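Local coordinates for shikimate 5-dehydrogenase (Mycobacterium fortuitum subsp. fortuitum DSM 46621, PDB 4XIJ), which probably catalyses the NADP-dependent interconversion of 3-dehydroshikimate and shikimate, a step on the route to chorismate and the aromatic amino acids, at residues F78-F83 with N98-M103; G107-N112 with V257-G262; Q92-A97 with A141-A146; T88-L93 with D114-T119; H25-Q30 with A222-W227. One frame throughout, in Å; residues are numbered along the deposited sequence.

Interaction 1. Residues F78-F83 with N98-M103; sequences FAALEF and NTLVRM. With SO4 (sulfate ion), chain E.
L100, on strand 99-102, sends its side chain up against A80 and F83 of helix 77-83, the helix lying over this part of the mixed sheet in the substrate-binding domain. From CB, which leaves the strand toward the helix, the chain turns so that CG stands beside its own backbone N and anti to the carbonyl carbon (chi1 -70°). That turn brings CG to 4.2 Å from A80 CB. The two methyls then part: CD1 lies 4.0 Å from A80 CB and also reaches F83 CD2 at 4.3 Å, while CD2 comes to 3.7 Å from A80 O. Alanine suits a place where the helix must come close to the sheet, and leucine's two methyls let it touch both A80 and F83. F83 carries the apolar patch further, its ring meeting that of W108 and the side chains of helix 56-61.

One residue before the strand, the chemistry becomes polar. N98 ND2 donates to sulfate O4 at 3.1 Å with a fairly straight bond (158°), and K77 and T73 hold the same anion. T99 OG1 donates to N98 OD1 at 2.8 Å from above the amide's carbonyl plane, and T113 N also binds that oxygen, which fixes the flip of the amide and leaves ND2 facing the sulfate. A greasy strand face thus holds the helix, while its leading end presents a preset donor, consistent with a pocket for a polar ligand.

Interaction 2. Residues G107-N112 with V257-G262; sequences GWRADN and VEQFTG
Strand 108-111, carrying R109 and D111, and the last turn of helix 246-261, carrying Q259, stay well apart, the closest CA atoms being those of D111 and Q259 at 9.9 Å, so the long chains of Q259 and R109 span most of the gap. Q259 has its chain extended beyond CG, and its amide uses both ends. OE1 accepts from R109 NH2 at 2.9 Å, lying in the guanidinium plane at its edge (N-H...O 164°), although the donor stands 35° off the amide carbonyl plane. NE2 donates a hydrogen bond to D111 OD2 at 2.9 Å, on the anti lone pair of that oxygen; the other oxygen, OD1, is taken by T88 and R90.

Water adds further links. Water 1 donates to R109 O and, at 2.9 Å, to Q259 OE1. Water 2, at the guanidinium edge and in its plane, accepts from R109 NH2 at 3.1 Å and donates to Q259 O. The R109 chain bends at chi3 (73°) to turn that edge toward the helix.

An amide, donor at one end and acceptor at the other, is well matched to a cation and an anion two residues apart on one strand face. The bonds fix its flip and join the substrate-domain sheet to a helix from the C-terminal part of the chain.

Interaction 3. Residues Q92-A97 with A141-A146; sequences QLVGSA and AVVALA
V94 and V143 make the close part of this helix-to-helix contact. V94 CG2 lies 3.8 Å from V143 CG2 and is 3.9 Å from both CB and CG1 of V143, so one methyl rests against the whole isopropyl group. It gets there because V94 CG2 stands beside its backbone N, with CG1 taking the position anti to that nitrogen (chi1 175°). V143 CG2 in turn reaches V94 CA at 4.0 Å, and the CA atoms of the pair are only 6.3 Å apart. Compact, beta-branched valines suit so short a spacing.

Helix 138-147 follows strand 128-132 of the parallel sheet, and the glycine-rich turn between them matches the Rossmann-type pattern of a dinucleotide-binding domain. Helix 89-94 belongs to the substrate-binding half, so the valines meet where the two domains abut, joined there by V115; L169 covers another part of V143.

Toward the outside the fit is slacker. L93, partly exposed, has CG 4.1 Å from V143 CG2, and its CD2 is 4.2 Å from V143 CG1. L93 also touches C173. The helix ends after V94; at the backbone angles of G95 a CB would press on the carbonyl oxygen of V94, so glycine suits the place.

Interaction 4. Residues T88-L93 with D114-T119; sequences TDRAQL and DVDGVT
R90 and D116 form a salt bridge between helix 89-94 and helix 114-122. The arginine grips end-on, one nitrogen to each oxygen: NH1 donates to OD1 at 2.9 Å in an almost straight bond (176°), and NH2 to OD2 at 2.8 Å with a more bent one (143°). The groups are not coplanar; guanidinium and carboxylate planes lie 58° apart, so NH1 meets OD1 from above the carboxylate while NH2 comes to OD2 on its syn side. R90 reaches across with its chain extended from CG to NE; arginine suits the place because it combines reach with two N-H donors for the carboxylate.

The apolar share is small. V115 CG1 lies 4.1 Å from R90 NH1, near the end of the arginine.

One capping bond belongs to the first helix: T88 OG1, at the N-cap, accepts from A91 N at 3.2 Å and so fixes the turn from which R90 departs.

With NE given to D111, the guanidinium serves two carboxylates, which probably steadies its positive charge and holds both acids ionised.

Interaction 5. Residues H25-Q30 with A222-W227; sequences HSRSPQ and AIYDPW. With SO4 (sulfate ion), chain F.
The backbones of the loop leading into helix 28-38 and of the loop after strand 218-221 keep far apart, H25 CA being 12.5 Å from D225 CA, across the cleft between the substrate-binding domain and the Rossmann-like sheet. The side chains of H25 and R27 on one side and Y224 on the other bridge the distance. Tyrosine has the reach: its OH sits over the centre of one face of the R27 guanidinium, 3.5 Å from R27 CZ, and comes to 3.2 Å from H25 CE1. Ring and guanidinium planes are nearly perpendicular (87°). The guanidinium is oriented by NH1, which donates to H25 O at 2.9 Å, in the carbonyl plane and on a lone pair, and NH1 also lies over the face of the imidazole. Its NH2 makes a salt bridge with the chain terminus at G275. S26 OG, meanwhile, caps S28 N at the helix start. On the imidazole edge, H25 ND1 donates to sulfate O1 at 2.7 Å in a nearly linear bond (173°).

Overall arrangement
The strands of interactions 1 and 2, 99-102 and 108-111, are neighbours in the substrate-domain sheet, joined by backbone bonds, and the centres of the two contacts are 9 Å apart. Interactions 3 and 4 are closer still, at 5 Å between centres: both use helix 89-94, and V94, V115 and A144 knit them together where the domains meet. D111 links interaction 2 to interaction 4. Interaction 5 stands apart, its centre 19 to 22 Å from the others, and spans the cleft between the domains. The sulfates connect it with interaction 1: T73 binds both, and they probably mark the region where the substrate is held in this family.

Interaction 1. Residues F78-F83 with N98-M103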
# COMPACT_ATOMS: atom_id res chain seq x y z
N PHE A 78 -6.33 2.20 -11.40
CA PHE A 78 -7.64 1.75 -11.88
C PHE A 78 -7.47 1.18 -13.29
O PHE A 78 -8.00 0.12 -13.62
CB PHE A 78 -8.65 2.91 -11.81
CG PHE A 78 -8.80 3.46 -10.43
CD1 PHE A 78 -9.56 2.79 -9.51
CD2 PHE A 78 -8.14 4.61 -10.03
CE1 PHE A 78 -9.67 3.23 -8.22
CE2 PHE A 78 -8.25 5.06 -8.73
CZ PHE A 78 -9.01 4.37 -7.83
N ALA A 79 -6.71 1.91 -14.10
CA ALA A 79 -6.48 1.46 -15.46
C ALA A 79 -5.78 0.11 -15.49
O ALA A 79 -6.04 -0.71 -16.40
CB ALA A 79 -5.65 2.46 -16.20
N ALA A 80 -4.85 -0.12 -14.57
CA ALA A 80 -4.19 -1.40 -14.53
C ALA A 80 -5.14 -2.54 -14.23
O ALA A 80 -5.05 -3.60 -14.85
CB ALA A 80 -3.07 -1.37 -13.49
N LEU A 81 -6.04 -2.33 -13.29
CA LEU A 81 -7.05 -3.36 -12.99
C LEU A 81 -7.94 -3.66 -14.20
O LEU A 81 -8.27 -4.82 -14.49
CB LEU A 81 -7.91 -2.90 -11.81
CG LEU A 81 -8.96 -3.93 -11.34
CD1 LEU A 81 -8.27 -5.20 -10.83
CD2 LEU A 81 -9.80 -3.30 -10.25
N GLU A 82 -8.35 -2.60 -14.91
CA GLU A 82 -9.18 -2.75 -16.10
C GLU A 82 -8.45 -3.40 -17.25
O GLU A 82 -9.05 -4.10 -18.06
CB GLU A 82 -9.70 -1.39 -16.57
CG GLU A 82 -10.66 -0.79 -15.62
CD GLU A 82 -11.91 -0.27 -16.32
OE1 GLU A 82 -13.00 -0.89 -16.19
OE2 GLU A 82 -11.79 0.75 -17.02
N PHE A 83 -7.14 -3.17 -17.34
CA PHE A 83 -6.36 -3.67 -18.48
C PHE A 83 -6.16 -5.19 -18.38
O PHE A 83 -6.21 -5.91 -19.40
CB PHE A 83 -4.99 -2.97 -18.55
CG PHE A 83 -4.00 -3.74 -19.35
CD1 PHE A 83 -3.99 -3.65 -20.75
CD2 PHE A 83 -3.10 -4.57 -18.73
CE1 PHE A 83 -3.13 -4.47 -21.50
CE2 PHE A 83 -2.24 -5.35 -19.45
CZ PHE A 83 -2.23 -5.29 -20.85
N ASN A 98 -1.88 -2.19 -8.10
CA ASN A 98 -0.58 -1.56 -8.20
C ASN A 98 0.48 -2.49 -8.79
O ASN A 98 1.66 -2.17 -8.77
CB ASN A 98 -0.11 -1.07 -6.83
CG ASN A 98 0.38 -2.22 -5.94
OD1 ASN A 98 -0.09 -3.34 -6.10
ND2 ASN A 98 1.33 -1.97 -5.06
N THR A 99 0.05 -3.63 -9.32
CA THR A 99 0.96 -4.68 -9.77
C THR A 99 0.37 -5.39 -10.96
O THR A 99 -0.82 -5.74 -10.95
CB THR A 99 1.22 -5.74 -8.68
OG1 THR A 99 1.65 -5.11 -7.46
CG2 THR A 99 2.33 -6.76 -9.11
N LEU A 100 1.21 -5.59 -11.98
CA LEU A 100 0.81 -6.40 -13.15
C LEU A 100 1.87 -7.45 -13.34
O LEU A 100 3.06 -7.12 -13.43
CB LEU A 100 0.66 -5.54 -14.41
CG LEU A 100 -0.54 -4.59 -14.41
CD1 LEU A 100 -0.39 -3.54 -15.52
CD2 LEU A 100 -1.82 -5.41 -14.54
N VAL A 101 1.46 -8.72 -13.34
CA VAL A 101 2.43 -9.81 -13.45
C VAL A 101 2.18 -10.60 -14.73
O VAL A 101 1.05 -11.01 -14.99
CB VAL A 101 2.37 -10.79 -12.26
CG1 VAL A 101 3.52 -11.88 -12.39
CG2 VAL A 101 2.52 -10.01 -10.97
N ARG A 102 3.23 -10.87 -15.51
CA ARG A 102 3.06 -11.71 -16.68
C ARG A 102 2.82 -13.19 -16.26
O ARG A 102 3.53 -13.77 -15.41
CB ARG A 102 4.28 -11.59 -17.58
CG ARG A 102 4.02 -11.99 -19.06
CD ARG A 102 3.03 -11.02 -19.65
NE ARG A 102 2.97 -10.99 -21.11
CZ ARG A 102 3.88 -10.40 -21.89
NH1 ARG A 102 3.72 -10.42 -23.21
NH2 ARG A 102 4.98 -9.82 -21.37
N MET A 103 1.77 -13.76 -16.84
CA MET A 103 1.39 -15.15 -16.59
C MET A 103 2.15 -16.07 -17.48
O MET A 103 2.63 -15.63 -18.56
CB MET A 103 -0.11 -15.32 -16.80
CG MET A 103 -0.98 -14.64 -15.75
SD MET A 103 -0.57 -15.20 -14.09
CE MET A 103 0.63 -13.97 -13.66
S SO4 E . 2.44 2.34 -4.94
O1 SO4 E . 3.22 2.62 -3.70
O2 SO4 E . 1.72 3.61 -5.26
O3 SO4 E . 3.32 1.97 -6.09
O4 SO4 E . 1.68 1.11 -4.66

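Interaction 2. Residues G107-N112 with V257-G262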
# COMPACT_ATOMS: atom_id res chain seq x y z
N GLY A 107 -0.89 -13.94 -20.49
CA GLY A 107 -1.76 -12.94 -19.90
C GLY A 107 -1.08 -12.05 -18.90
O GLY A 107 0.08 -12.29 -18.54
N TRP A 108 -1.77 -11.01 -18.47
CA TRP A 108 -1.28 -10.15 -17.40
C TRP A 108 -2.25 -10.28 -16.25
O TRP A 108 -3.48 -10.17 -16.43
CB TRP A 108 -1.20 -8.69 -17.83
CG TRP A 108 -0.07 -8.34 -18.72
CD1 TRP A 108 -0.08 -8.26 -20.10
CD2 TRP A 108 1.27 -8.01 -18.31
NE1 TRP A 108 1.16 -7.87 -20.56
CE2 TRP A 108 2.01 -7.72 -19.49
CE3 TRP A 108 1.92 -7.90 -17.06
CZ2 TRP A 108 3.34 -7.33 -19.45
CZ3 TRP A 108 3.26 -7.52 -17.03
CH2 TRP A 108 3.96 -7.25 -18.22
N ARG A 109 -1.71 -10.53 -15.06
CA ARG A 109 -2.52 -10.64 -13.86
C ARG A 109 -2.34 -9.39 -12.97
O ARG A 109 -1.21 -9.04 -12.59
CB ARG A 109 -2.14 -11.91 -13.08
CG ARG A 109 -3.00 -12.16 -11.81
CD ARG A 109 -2.52 -13.46 -11.08
NE ARG A 109 -1.23 -13.19 -10.42
CZ ARG A 109 -0.15 -13.97 -10.50
NH1 ARG A 109 -0.16 -15.11 -11.19
NH2 ARG A 109 0.98 -13.60 -9.89
N ALA A 110 -3.45 -8.75 -12.62
CA ALA A 110 -3.44 -7.61 -11.73
C ALA A 110 -3.52 -8.00 -10.27
O ALA A 110 -4.31 -8.87 -9.91
CB ALA A 110 -4.61 -6.69 -12.01
N ASP A 111 -2.72 -7.35 -9.43
CA ASP A 111 -2.84 -7.58 -8.00
C ASP A 111 -2.70 -6.25 -7.29
O ASP A 111 -2.29 -5.23 -7.90
CB ASP A 111 -1.77 -8.58 -7.50
CG ASP A 111 -2.02 -9.10 -6.07
OD1 ASP A 111 -3.13 -8.97 -5.50
OD2 ASP A 111 -1.06 -9.71 -5.52
N ASN A 112 -3.06 -6.24 -6.02
CA ASN A 112 -2.86 -5.04 -5.21
C ASN A 112 -1.99 -5.36 -4.00
O ASN A 112 -2.48 -5.94 -3.04
CB ASN A 112 -4.21 -4.43 -4.79
CG ASN A 112 -4.03 -3.07 -4.18
OD1 ASN A 112 -3.27 -2.94 -3.20
ND2 ASN A 112 -4.67 -2.02 -4.76
N VAL A 257 8.26 -8.58 -5.70
CA VAL A 257 9.50 -9.30 -6.02
C VAL A 257 9.22 -10.81 -6.09
O VAL A 257 9.73 -11.49 -7.02
CB VAL A 257 10.61 -8.98 -5.02
CG1 VAL A 257 11.82 -9.97 -5.14
CG2 VAL A 257 11.06 -7.51 -5.21
N GLU A 258 8.42 -11.33 -5.15
CA GLU A 258 8.16 -12.75 -5.14
C GLU A 258 7.36 -13.15 -6.38
O GLU A 258 7.64 -14.19 -7.01
CB GLU A 258 7.45 -13.17 -3.85
CG GLU A 258 8.37 -12.97 -2.68
CD GLU A 258 7.83 -13.62 -1.41
OE1 GLU A 258 6.66 -14.08 -1.39
OE2 GLU A 258 8.59 -13.67 -0.41
N GLN A 259 6.36 -12.36 -6.75
CA GLN A 259 5.59 -12.70 -7.93
C GLN A 259 6.39 -12.58 -9.22
O GLN A 259 6.16 -13.37 -10.17
CB GLN A 259 4.33 -11.81 -8.01
CG GLN A 259 3.33 -12.16 -6.90
CD GLN A 259 2.03 -11.40 -7.03
OE1 GLN A 259 1.45 -11.36 -8.11
NE2 GLN A 259 1.56 -10.79 -5.95
N PHE A 260 7.29 -11.59 -9.30
CA PHE A 260 8.04 -11.41 -10.56
C PHE A 260 9.12 -12.48 -10.70
O PHE A 260 9.41 -12.93 -11.83
CB PHE A 260 8.74 -10.05 -10.65
CG PHE A 260 7.82 -8.80 -10.72
CD1 PHE A 260 6.42 -8.88 -10.58
CD2 PHE A 260 8.41 -7.53 -10.90
CE1 PHE A 260 5.64 -7.72 -10.62
CE2 PHE A 260 7.62 -6.35 -10.93
CZ PHE A 260 6.23 -6.46 -10.79
N THR A 261 9.78 -12.84 -9.60
CA THR A 261 10.97 -13.72 -9.69
C THR A 261 10.71 -15.16 -9.37
O THR A 261 11.52 -16.00 -9.70
CB THR A 261 12.11 -13.28 -8.74
OG1 THR A 261 11.66 -13.44 -7.39
CG2 THR A 261 12.49 -11.83 -9.01
N GLY A 262 9.59 -15.42 -8.70
CA GLY A 262 9.32 -16.76 -8.18
C GLY A 262 10.19 -17.20 -7.01
O GLY A 262 10.17 -18.38 -6.64
O HOH W 1 -0.60 -10.32 -9.95
O HOH W 2 3.78 -14.84 -10.37
O HOH W 3 -1.27 -11.94 -8.30

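Interaction 3. Residues Q92-A97 with A141-A146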
# COMPACT_ATOMS: atom_id res chain seq x y z
N GLN A 92 -9.69 -6.81 -6.96
CA GLN A 92 -11.07 -6.44 -7.29
C GLN A 92 -11.78 -5.78 -6.11
O GLN A 92 -12.58 -4.83 -6.30
CB GLN A 92 -11.90 -7.64 -7.73
CG GLN A 92 -11.41 -8.34 -8.96
CD GLN A 92 -12.42 -9.36 -9.51
OE1 GLN A 92 -13.55 -9.01 -9.86
NE2 GLN A 92 -12.00 -10.63 -9.57
N LEU A 93 -11.51 -6.27 -4.91
CA LEU A 93 -12.16 -5.76 -3.70
C LEU A 93 -11.65 -4.33 -3.38
O LEU A 93 -12.44 -3.44 -3.06
CB LEU A 93 -11.91 -6.74 -2.56
CG LEU A 93 -12.66 -6.57 -1.26
CD1 LEU A 93 -14.20 -6.55 -1.40
CD2 LEU A 93 -12.19 -7.69 -0.33
N VAL A 94 -10.34 -4.10 -3.47
CA VAL A 94 -9.82 -2.74 -3.32
C VAL A 94 -10.39 -1.83 -4.42
O VAL A 94 -10.75 -0.68 -4.16
CB VAL A 94 -8.27 -2.70 -3.38
CG1 VAL A 94 -7.81 -1.22 -3.36
CG2 VAL A 94 -7.68 -3.49 -2.23
N GLY A 95 -10.45 -2.34 -5.65
CA GLY A 95 -10.95 -1.55 -6.75
C GLY A 95 -9.81 -0.98 -7.59
O GLY A 95 -10.06 -0.17 -8.47
N SER A 96 -8.58 -1.44 -7.39
CA SER A 96 -7.46 -0.90 -8.17
C SER A 96 -6.31 -1.87 -8.02
O SER A 96 -6.31 -2.70 -7.13
CB SER A 96 -7.05 0.53 -7.68
OG SER A 96 -6.35 0.42 -6.45
N ALA A 97 -5.31 -1.75 -8.90
CA ALA A 97 -4.14 -2.63 -8.89
C ALA A 97 -2.84 -1.85 -8.97
O ALA A 97 -2.68 -0.96 -9.83
CB ALA A 97 -4.21 -3.63 -10.08
N ALA A 141 -6.18 0.41 2.76
CA ALA A 141 -6.09 0.28 4.21
C ALA A 141 -7.32 -0.48 4.77
O ALA A 141 -7.17 -1.35 5.63
CB ALA A 141 -5.97 1.66 4.87
N VAL A 142 -8.53 -0.18 4.28
CA VAL A 142 -9.74 -0.86 4.74
C VAL A 142 -9.69 -2.36 4.43
O VAL A 142 -9.94 -3.19 5.31
CB VAL A 142 -11.00 -0.24 4.11
CG1 VAL A 142 -12.26 -1.11 4.40
CG2 VAL A 142 -11.21 1.20 4.66
N VAL A 143 -9.31 -2.71 3.19
CA VAL A 143 -9.28 -4.12 2.80
C VAL A 143 -8.19 -4.84 3.62
O VAL A 143 -8.45 -5.92 4.12
CB VAL A 143 -9.05 -4.25 1.29
CG1 VAL A 143 -8.71 -5.69 0.88
CG2 VAL A 143 -10.29 -3.74 0.49
N ALA A 144 -7.04 -4.20 3.82
CA ALA A 144 -6.00 -4.79 4.66
C ALA A 144 -6.47 -5.03 6.07
O ALA A 144 -6.19 -6.09 6.65
CB ALA A 144 -4.75 -3.91 4.65
N LEU A 145 -7.16 -4.05 6.67
CA LEU A 145 -7.63 -4.25 8.03
C LEU A 145 -8.61 -5.42 8.09
O LEU A 145 -8.56 -6.23 9.04
CB LEU A 145 -8.22 -2.94 8.60
CG LEU A 145 -7.17 -1.87 8.88
CD1 LEU A 145 -7.93 -0.53 9.17
CD2 LEU A 145 -6.27 -2.24 10.03
N ALA A 146 -9.50 -5.52 7.09
CA ALA A 146 -10.41 -6.65 7.07
C ALA A 146 -9.64 -7.98 6.96
O ALA A 146 -10.01 -8.98 7.57
CB ALA A 146 -11.42 -6.54 5.94

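Interaction 4. Residues T88-L93 with D114-T119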
# COMPACT_ATOMS: atom_id res chain seq x y z
N THR A 88 -6.57 -10.64 -9.13
CA THR A 88 -6.80 -11.29 -7.85
C THR A 88 -8.10 -10.79 -7.22
O THR A 88 -8.56 -9.67 -7.50
CB THR A 88 -5.64 -11.05 -6.86
OG1 THR A 88 -5.55 -9.64 -6.59
CG2 THR A 88 -4.32 -11.54 -7.43
N ASP A 89 -8.68 -11.61 -6.37
CA ASP A 89 -9.88 -11.19 -5.64
C ASP A 89 -9.61 -9.93 -4.81
O ASP A 89 -10.45 -9.04 -4.73
CB ASP A 89 -10.38 -12.29 -4.71
CG ASP A 89 -10.92 -13.50 -5.44
OD1 ASP A 89 -11.19 -13.42 -6.65
OD2 ASP A 89 -11.12 -14.54 -4.77
N ARG A 90 -8.43 -9.83 -4.17
CA ARG A 90 -8.22 -8.66 -3.34
C ARG A 90 -8.05 -7.37 -4.17
O ARG A 90 -8.51 -6.34 -3.74
CB ARG A 90 -7.03 -8.86 -2.40
CG ARG A 90 -5.68 -9.00 -3.13
CD ARG A 90 -4.62 -9.36 -2.07
NE ARG A 90 -3.29 -9.35 -2.69
CZ ARG A 90 -2.16 -9.29 -1.99
NH1 ARG A 90 -2.21 -9.23 -0.65
NH2 ARG A 90 -0.99 -9.26 -2.64
N ALA A 91 -7.48 -7.45 -5.38
CA ALA A 91 -7.41 -6.27 -6.25
C ALA A 91 -8.83 -5.85 -6.62
O ALA A 91 -9.13 -4.63 -6.64
CB ALA A 91 -6.60 -6.56 -7.51
N GLN A 92 -9.69 -6.81 -6.96
CA GLN A 92 -11.07 -6.44 -7.29
C GLN A 92 -11.78 -5.78 -6.11
O GLN A 92 -12.58 -4.83 -6.30
CB GLN A 92 -11.90 -7.64 -7.73
CG GLN A 92 -11.41 -8.34 -8.96
CD GLN A 92 -12.42 -9.36 -9.51
OE1 GLN A 92 -13.55 -9.01 -9.86
NE2 GLN A 92 -12.00 -10.63 -9.57
N LEU A 93 -11.51 -6.27 -4.91
CA LEU A 93 -12.16 -5.76 -3.70
C LEU A 93 -11.65 -4.33 -3.38
O LEU A 93 -12.44 -3.44 -3.06
CB LEU A 93 -11.91 -6.74 -2.56
CG LEU A 93 -12.66 -6.57 -1.26
CD1 LEU A 93 -14.20 -6.55 -1.40
CD2 LEU A 93 -12.19 -7.69 -0.33
N ASP A 114 -0.51 -3.03 -2.20
CA ASP A 114 -0.69 -2.00 -1.16
C ASP A 114 -1.37 -2.65 0.06
O ASP A 114 -1.12 -2.24 1.21
CB ASP A 114 -1.49 -0.79 -1.69
CG ASP A 114 -0.76 -0.06 -2.77
OD1 ASP A 114 0.45 0.16 -2.62
OD2 ASP A 114 -1.36 0.32 -3.78
N VAL A 115 -2.21 -3.67 -0.18
CA VAL A 115 -2.80 -4.41 0.92
C VAL A 115 -1.71 -5.05 1.81
O VAL A 115 -1.76 -4.98 3.06
CB VAL A 115 -3.78 -5.46 0.38
CG1 VAL A 115 -4.18 -6.38 1.47
CG2 VAL A 115 -5.02 -4.75 -0.23
N ASP A 116 -0.70 -5.67 1.17
CA ASP A 116 0.41 -6.25 1.92
C ASP A 116 1.20 -5.18 2.65
O ASP A 116 1.79 -5.45 3.71
CB ASP A 116 1.42 -6.95 0.99
CG ASP A 116 0.85 -8.09 0.22
OD1 ASP A 116 0.28 -8.98 0.82
OD2 ASP A 116 0.95 -8.08 -1.01
N GLY A 117 1.30 -3.98 2.06
CA GLY A 117 1.96 -2.89 2.75
C GLY A 117 1.40 -2.70 4.16
O GLY A 117 2.16 -2.56 5.15
N VAL A 118 0.08 -2.72 4.28
CA VAL A 118 -0.53 -2.47 5.58
C VAL A 118 -0.55 -3.76 6.41
O VAL A 118 -0.21 -3.72 7.60
CB VAL A 118 -1.95 -1.92 5.38
CG1 VAL A 118 -2.74 -1.87 6.73
CG2 VAL A 118 -1.89 -0.56 4.74
N THR A 119 -0.92 -4.91 5.83
CA THR A 119 -0.95 -6.12 6.69
C THR A 119 0.45 -6.49 7.19
O THR A 119 0.61 -6.91 8.33
CB THR A 119 -1.56 -7.38 5.96
OG1 THR A 119 -0.74 -7.71 4.83
CG2 THR A 119 -3.00 -7.11 5.46

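Interaction 5. Residues H25-Q30 with A222-W227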
# COMPACT_ATOMS: atom_id res chain seq x y z
N HIS A 25 9.20 9.94 -7.49
CA HIS A 25 9.20 9.61 -6.06
C HIS A 25 9.25 8.11 -5.81
O HIS A 25 9.73 7.68 -4.78
CB HIS A 25 7.96 10.21 -5.38
CG HIS A 25 7.94 10.03 -3.89
ND1 HIS A 25 7.34 8.95 -3.28
CD2 HIS A 25 8.47 10.78 -2.90
CE1 HIS A 25 7.49 9.05 -1.97
NE2 HIS A 25 8.15 10.17 -1.71
N SER A 26 8.77 7.30 -6.75
CA SER A 26 8.63 5.89 -6.48
C SER A 26 9.95 5.26 -6.08
O SER A 26 10.99 5.52 -6.70
CB SER A 26 8.07 5.16 -7.71
OG SER A 26 8.00 3.76 -7.47
N ARG A 27 9.90 4.42 -5.05
CA ARG A 27 11.07 3.66 -4.64
C ARG A 27 11.09 2.29 -5.28
O ARG A 27 11.98 1.48 -4.98
CB ARG A 27 11.10 3.49 -3.12
CG ARG A 27 11.04 4.78 -2.29
CD ARG A 27 11.88 5.85 -2.75
NE ARG A 27 12.26 6.75 -1.67
CZ ARG A 27 11.89 8.02 -1.53
NH1 ARG A 27 11.07 8.61 -2.40
NH2 ARG A 27 12.40 8.71 -0.52
N SER A 28 10.14 2.00 -6.16
CA SER A 28 10.08 0.65 -6.70
C SER A 28 11.34 0.23 -7.46
O SER A 28 11.79 -0.90 -7.28
CB SER A 28 8.85 0.49 -7.60
OG SER A 28 7.72 0.55 -6.78
N PRO A 29 11.93 1.12 -8.29
CA PRO A 29 13.15 0.67 -8.99
C PRO A 29 14.28 0.28 -8.04
O PRO A 29 14.92 -0.77 -8.22
CB PRO A 29 13.54 1.88 -9.85
CG PRO A 29 12.22 2.56 -10.10
CD PRO A 29 11.50 2.45 -8.76
N GLN A 30 14.47 1.08 -7.00
CA GLN A 30 15.50 0.82 -6.01
C GLN A 30 15.29 -0.48 -5.29
O GLN A 30 16.25 -1.25 -5.10
CB GLN A 30 15.54 1.97 -4.96
CG GLN A 30 16.02 3.30 -5.47
CD GLN A 30 14.83 4.21 -5.75
OE1 GLN A 30 13.96 3.88 -6.58
NE2 GLN A 30 14.78 5.38 -5.08
N ALA A 222 1.40 6.42 7.45
CA ALA A 222 1.85 6.32 6.07
C ALA A 222 3.02 7.27 5.78
O ALA A 222 3.80 7.04 4.85
CB ALA A 222 0.70 6.62 5.12
N ILE A 223 3.13 8.34 6.57
CA ILE A 223 4.21 9.30 6.38
C ILE A 223 5.52 8.75 6.93
O ILE A 223 5.52 8.04 7.97
CB ILE A 223 3.87 10.63 7.07
CG1 ILE A 223 2.52 11.15 6.54
CG2 ILE A 223 4.98 11.63 6.90
CD1 ILE A 223 2.49 11.37 5.04
N TYR A 224 6.63 9.05 6.26
CA TYR A 224 7.92 8.63 6.81
C TYR A 224 8.98 9.71 6.77
O TYR A 224 10.10 9.49 7.25
CB TYR A 224 8.42 7.38 6.10
CG TYR A 224 8.57 7.48 4.61
CD1 TYR A 224 9.74 7.99 4.04
CD2 TYR A 224 7.57 7.03 3.75
CE1 TYR A 224 9.91 8.05 2.68
CE2 TYR A 224 7.74 7.09 2.38
CZ TYR A 224 8.89 7.61 1.85
OH TYR A 224 9.07 7.66 0.47
N ASP A 225 8.64 10.86 6.20
CA ASP A 225 9.59 11.97 6.17
C ASP A 225 8.88 13.28 6.42
O ASP A 225 7.89 13.61 5.76
CB ASP A 225 10.32 11.99 4.84
CG ASP A 225 11.40 13.05 4.79
OD1 ASP A 225 12.40 12.93 5.54
OD2 ASP A 225 11.25 13.97 3.97
N PRO A 226 9.35 14.03 7.42
CA PRO A 226 10.35 13.65 8.42
C PRO A 226 9.83 12.60 9.42
O PRO A 226 8.63 12.31 9.44
CB PRO A 226 10.67 14.98 9.12
CG PRO A 226 10.26 16.05 8.12
CD PRO A 226 9.05 15.48 7.44
N TRP A 227 10.72 12.01 10.21
CA TRP A 227 10.32 11.03 11.22
C TRP A 227 11.11 11.30 12.49
O TRP A 227 12.30 11.54 12.41
CB TRP A 227 10.58 9.59 10.73
CG TRP A 227 9.95 8.57 11.62
CD1 TRP A 227 10.58 7.79 12.54
CD2 TRP A 227 8.57 8.26 11.70
NE1 TRP A 227 9.67 6.98 13.18
CE2 TRP A 227 8.42 7.26 12.69
CE3 TRP A 227 7.43 8.72 11.03
CZ2 TRP A 227 7.18 6.70 13.00
CZ3 TRP A 227 6.20 8.18 11.36
CH2 TRP A 227 6.09 7.18 12.34
S SO4 F . 4.89 6.91 -5.10
O1 SO4 F . 6.23 6.78 -4.53
O2 SO4 F . 4.38 8.26 -4.89
O3 SO4 F . 4.85 6.48 -6.49
O4 SO4 F . 4.02 6.01 -4.32